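Local coordinates for mitogen activated protein kinase, putative (Leishmania donovani, PDB 4QNY) that is a putative mitogen-activated protein kinase, a family that typically transfers the gamma-phosphate of ATP to serine or threonine residues of substrate proteins, at residues 182-187 / 229-234; 194-199 / 205-210. All blocks are in the same frame, centred on the assembly; numbering follows the deposited sequence.

Contact 1 of 2, residues 182-187 / 229-234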
# COMPACT_ATOMS: atom_id res chain seq x y z
N MET A 182 -4.62 15.24 -5.64
CA MET A 182 -5.23 13.92 -5.58
C MET A 182 -6.43 13.79 -6.53
O MET A 182 -7.20 14.74 -6.70
CB MET A 182 -5.67 13.61 -4.15
CG MET A 182 -6.04 12.17 -3.91
SD MET A 182 -6.31 11.81 -2.16
CE MET A 182 -7.86 12.65 -1.88
N THR A 183 -6.57 12.62 -7.14
CA THR A 183 -7.64 12.39 -8.11
C THR A 183 -8.89 11.80 -7.46
O THR A 183 -8.80 11.09 -6.46
CB THR A 183 -7.17 11.45 -9.25
OG1 THR A 183 -8.26 11.20 -10.15
CG2 THR A 183 -6.67 10.13 -8.69
N ASP A 184 -10.04 12.11 -8.03
CA ASP A 184 -11.32 11.60 -7.54
C ASP A 184 -11.77 10.38 -8.34
O ASP A 184 -12.72 9.70 -7.98
CB ASP A 184 -12.40 12.68 -7.59
CG ASP A 184 -12.15 13.79 -6.60
OD1 ASP A 184 -12.48 13.60 -5.41
OD2 ASP A 184 -11.63 14.85 -7.01
N TYR A 185 -11.08 10.13 -9.45
CA TYR A 185 -11.40 8.99 -10.30
C TYR A 185 -10.65 7.76 -9.82
O TYR A 185 -9.68 7.32 -10.43
CB TYR A 185 -11.07 9.31 -11.76
CG TYR A 185 -11.83 10.49 -12.30
CD1 TYR A 185 -13.03 10.32 -12.99
CD2 TYR A 185 -11.37 11.79 -12.11
CE1 TYR A 185 -13.73 11.40 -13.48
CE2 TYR A 185 -12.08 12.88 -12.59
CZ TYR A 185 -13.25 12.68 -13.27
OH TYR A 185 -13.96 13.76 -13.76
N VAL A 186 -11.12 7.20 -8.70
CA VAL A 186 -10.47 6.06 -8.07
C VAL A 186 -11.47 4.97 -7.72
O VAL A 186 -12.66 5.23 -7.54
CB VAL A 186 -9.72 6.49 -6.80
CG1 VAL A 186 -8.51 7.34 -7.15
CG2 VAL A 186 -10.65 7.24 -5.85
N THR A 187 -10.98 3.74 -7.62
CA THR A 187 -11.82 2.60 -7.30
C THR A 187 -11.82 2.30 -5.81
O THR A 187 -12.73 1.65 -5.29
CB THR A 187 -11.37 1.34 -8.08
OG1 THR A 187 -10.01 1.04 -7.74
CG2 THR A 187 -11.48 1.57 -9.58
N LYS A 229 -18.26 7.02 -1.09
CA LYS A 229 -18.51 6.83 -2.52
C LYS A 229 -17.86 7.94 -3.33
O LYS A 229 -17.60 7.79 -4.53
CB LYS A 229 -20.01 6.78 -2.80
CG LYS A 229 -20.65 5.43 -2.54
CD LYS A 229 -21.96 5.55 -1.79
CE LYS A 229 -22.71 4.23 -1.76
NZ LYS A 229 -23.95 4.31 -0.95
N ASP A 230 -17.59 9.06 -2.67
CA ASP A 230 -16.89 10.19 -3.29
C ASP A 230 -16.09 10.92 -2.22
O ASP A 230 -16.07 10.50 -1.06
CB ASP A 230 -17.87 11.13 -3.98
CG ASP A 230 -19.03 11.55 -3.09
OD1 ASP A 230 -18.87 12.53 -2.33
OD2 ASP A 230 -20.09 10.89 -3.15
N ARG A 231 -15.44 12.01 -2.60
CA ARG A 231 -14.54 12.72 -1.69
C ARG A 231 -15.26 13.29 -0.46
O ARG A 231 -14.86 13.01 0.67
CB ARG A 231 -13.82 13.86 -2.42
CG ARG A 231 -12.95 14.71 -1.51
CD ARG A 231 -11.91 15.47 -2.31
NE ARG A 231 -11.00 14.56 -3.00
CZ ARG A 231 -10.13 14.93 -3.93
NH1 ARG A 231 -9.34 14.04 -4.51
NH2 ARG A 231 -10.05 16.21 -4.29
N VAL A 232 -16.30 14.08 -0.69
CA VAL A 232 -17.06 14.67 0.41
C VAL A 232 -17.69 13.57 1.26
O VAL A 232 -17.67 13.64 2.49
CB VAL A 232 -18.16 15.62 -0.11
CG1 VAL A 232 -19.06 16.07 1.03
CG2 VAL A 232 -17.53 16.82 -0.80
N ASN A 233 -18.24 12.55 0.61
CA ASN A 233 -18.84 11.43 1.31
C ASN A 233 -17.82 10.65 2.13
O ASN A 233 -18.14 10.08 3.17
CB ASN A 233 -19.54 10.49 0.32
CG ASN A 233 -20.33 9.40 1.01
OD1 ASN A 233 -20.08 8.21 0.81
ND2 ASN A 233 -21.29 9.80 1.83
N GLN A 234 -16.57 10.64 1.66
CA GLN A 234 -15.49 9.99 2.39
C GLN A 234 -15.22 10.72 3.70
O GLN A 234 -15.02 10.10 4.74
CB GLN A 234 -14.21 9.95 1.54
CG GLN A 234 -13.03 9.28 2.22
CD GLN A 234 -13.24 7.80 2.45
OE1 GLN A 234 -13.94 7.13 1.69
NE2 GLN A 234 -12.63 7.27 3.51
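Arg231, at the start of helix 231-242, reaches across to Met182 and Asp184 in the activation lip of the kinase. There Thr183, Asp184 and Tyr185 form the Thr-X-Tyr motif, the usual site of dual phosphorylation in MAP kinases; neither hydroxyl carries a phosphate here. The lip meets the guanidinium in two distinct ways. At its edge, NH1 donates to Met182 O over 3.1 Å in a nearly straight bond (174°). The oxygen lies in the guanidinium plane, yet the donor stands above the carbonyl plane. Over one face comes the carboxylate of Asp184, its plane turned 45° from that of the guanidinium and its side chain crossing at about a right angle. Asp184 OD1 is 3.0 Å from Arg231 NE, but the oxygen sits well off the guanidinium plane, so the attraction in this salt bridge is electrostatic and not a directed hydrogen bond. With CG anti to the backbone N (chi1 176°), the arginine chain extends toward the lip before bending at chi3. The methionine chain runs antiparallel to the arginine's. On the lip itself, an ST turn links Tyr185 N to Thr183 OG1, while Thr183 O accepts a hydrogen bond from Arg192. Across the surface contact, the end of the methionine closes in, with Met182 CE 3.3 Å from Arg231 NH1.

Contact 2 of 2, residues 194-199 / 205-210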
# COMPACT_ATOMS: atom_id res chain seq x y z
N PRO A 194 -7.67 11.81 6.26
CA PRO A 194 -8.52 13.00 6.18
C PRO A 194 -7.82 14.22 5.57
O PRO A 194 -8.49 15.03 4.93
CB PRO A 194 -8.89 13.27 7.65
CG PRO A 194 -7.88 12.51 8.45
CD PRO A 194 -7.58 11.30 7.63
N GLU A 195 -6.51 14.34 5.76
CA GLU A 195 -5.78 15.46 5.18
C GLU A 195 -5.77 15.38 3.66
O GLU A 195 -5.77 16.40 2.97
CB GLU A 195 -4.35 15.52 5.73
CG GLU A 195 -3.55 14.24 5.59
CD GLU A 195 -3.64 13.36 6.83
OE1 GLU A 195 -2.61 12.77 7.21
OE2 GLU A 195 -4.74 13.27 7.42
N LEU A 196 -5.76 14.16 3.13
CA LEU A 196 -5.86 13.95 1.69
C LEU A 196 -7.27 14.28 1.22
O LEU A 196 -7.46 15.02 0.26
CB LEU A 196 -5.51 12.51 1.31
CG LEU A 196 -4.06 12.06 1.52
CD1 LEU A 196 -3.88 10.61 1.09
CD2 LEU A 196 -3.11 12.97 0.75
N VAL A 197 -8.25 13.72 1.93
CA VAL A 197 -9.66 13.91 1.62
C VAL A 197 -10.05 15.39 1.62
O VAL A 197 -10.86 15.83 0.80
CB VAL A 197 -10.55 13.15 2.62
CG1 VAL A 197 -12.03 13.37 2.32
CG2 VAL A 197 -10.22 11.66 2.60
N MET A 198 -9.46 16.15 2.53
CA MET A 198 -9.78 17.57 2.66
C MET A 198 -8.86 18.45 1.82
O MET A 198 -8.77 19.66 2.04
CB MET A 198 -9.73 17.99 4.13
CG MET A 198 -10.84 17.38 4.96
SD MET A 198 -10.84 17.96 6.66
CE MET A 198 -11.22 19.70 6.44
N GLU A 199 -8.17 17.83 0.86
CA GLU A 199 -7.42 18.54 -0.17
C GLU A 199 -6.24 19.35 0.35
O GLU A 199 -5.94 20.42 -0.18
CB GLU A 199 -8.35 19.46 -0.97
CG GLU A 199 -9.58 18.77 -1.53
CD GLU A 199 -10.60 19.76 -2.05
OE1 GLU A 199 -10.53 20.94 -1.66
OE2 GLU A 199 -11.48 19.35 -2.84
N ALA A 205 4.20 11.58 6.19
CA ALA A 205 4.20 10.12 6.24
C ALA A 205 3.09 9.59 7.15
O ALA A 205 2.90 8.37 7.26
CB ALA A 205 5.55 9.61 6.72
N GLN A 206 2.35 10.50 7.78
CA GLN A 206 1.27 10.12 8.68
C GLN A 206 0.07 9.52 7.93
O GLN A 206 -0.79 8.89 8.54
CB GLN A 206 0.82 11.33 9.50
CG GLN A 206 1.82 11.77 10.56
CD GLN A 206 2.06 10.69 11.60
OE1 GLN A 206 2.99 9.89 11.47
NE2 GLN A 206 1.23 10.67 12.64
N ILE A 207 0.03 9.72 6.61
CA ILE A 207 -1.06 9.16 5.81
C ILE A 207 -0.93 7.64 5.71
O ILE A 207 -1.92 6.95 5.47
CB ILE A 207 -1.10 9.77 4.39
CG1 ILE A 207 0.14 9.36 3.58
CG2 ILE A 207 -1.23 11.28 4.46
CD1 ILE A 207 0.02 9.65 2.10
N ASP A 208 0.28 7.13 5.90
CA ASP A 208 0.50 5.69 5.90
C ASP A 208 0.07 5.08 7.23
O ASP A 208 -0.37 3.93 7.28
CB ASP A 208 1.97 5.37 5.62
CG ASP A 208 2.37 5.63 4.18
OD1 ASP A 208 1.48 5.60 3.31
OD2 ASP A 208 3.57 5.87 3.93
N VAL A 209 0.19 5.87 8.30
CA VAL A 209 -0.24 5.43 9.62
C VAL A 209 -1.76 5.29 9.65
O VAL A 209 -2.30 4.37 10.26
CB VAL A 209 0.21 6.42 10.72
CG1 VAL A 209 -0.28 5.97 12.09
CG2 VAL A 209 1.73 6.55 10.71
N TRP A 210 -2.43 6.21 8.96
CA TRP A 210 -3.89 6.18 8.84
C TRP A 210 -4.34 4.89 8.17
O TRP A 210 -5.32 4.27 8.59
CB TRP A 210 -4.39 7.39 8.05
CG TRP A 210 -5.88 7.42 7.89
CD1 TRP A 210 -6.61 6.88 6.86
CD2 TRP A 210 -6.83 8.01 8.79
NE1 TRP A 210 -7.95 7.11 7.06
CE2 TRP A 210 -8.11 7.79 8.24
CE3 TRP A 210 -6.73 8.70 10.00
CZ2 TRP A 210 -9.28 8.24 8.86
CZ3 TRP A 210 -7.88 9.14 10.61
CH2 TRP A 210 -9.14 8.91 10.04
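Pro194 and Glu195, the last two residues of the Ala-Pro-Glu motif that closes the activation segment of protein kinases, pack against Ile207 and Trp210 of helix 206-219. The proline points its CD corner down onto one face of the indole: Pro194 CD stands 3.4 Å from the centroid of the six-membered ring of Trp210, only 4° off the ring normal, a centred CH-pi contact. Pro194 CG reaches further out over the ring and approaches CZ3 of Trp210 at 4.0 Å. The indole is extended toward the proline because its CG lies anti to the backbone N (chi1 180°), and the ring of Phe226 also meets it. Helix 206-219 corresponds to the buried helix F of the kinase C-lobe, so this packing joins the end of the activation segment to the central helix of that lobe. Beside the proline, Glu195 folds back through a bend at chi2 (-93°), bringing OE1 to 3.4 Å from Ile207 CG2. That methyl touches the oxygen without satisfying it; the polar partner is Arg299, whose NH1 forms a salt bridge with OE1, as in the ion pair common to protein kinases. Ile207 uses its other branch against Leu196, whose side chain crosses it at about a right angle, and the methyls CD1 of Leu196 and CD1 of Ile207 meet at 4.1 Å. Immediately before Ile207, the side chain of Gln206 turns elsewhere, its NE2 donating to the backbone oxygens of Ile300 and Pro296.

Contacts 1 and 2 have centres about 13 Å apart and illustrate how a kinase activation segment is attached in successive places: its lip at the surface, its end in the core. Residues 194-199 join the two. Met182 CE of contact 1 lies 3.2 Å from Leu196 O of contact 2, and Arg231 O is 3.3 Å from Val197 CG1. Arg231 NH2 also forms a long, weak ion pair with Glu199 OE2. The nucleotide lies apart from contact 1: the side chain of Thr183 is about 12 Å from the bound ANP, where Asn155 and Asp168 hold magnesium. Asp208 ties helix 206-219 to the backbone of His148 and Arg149 in the catalytic loop.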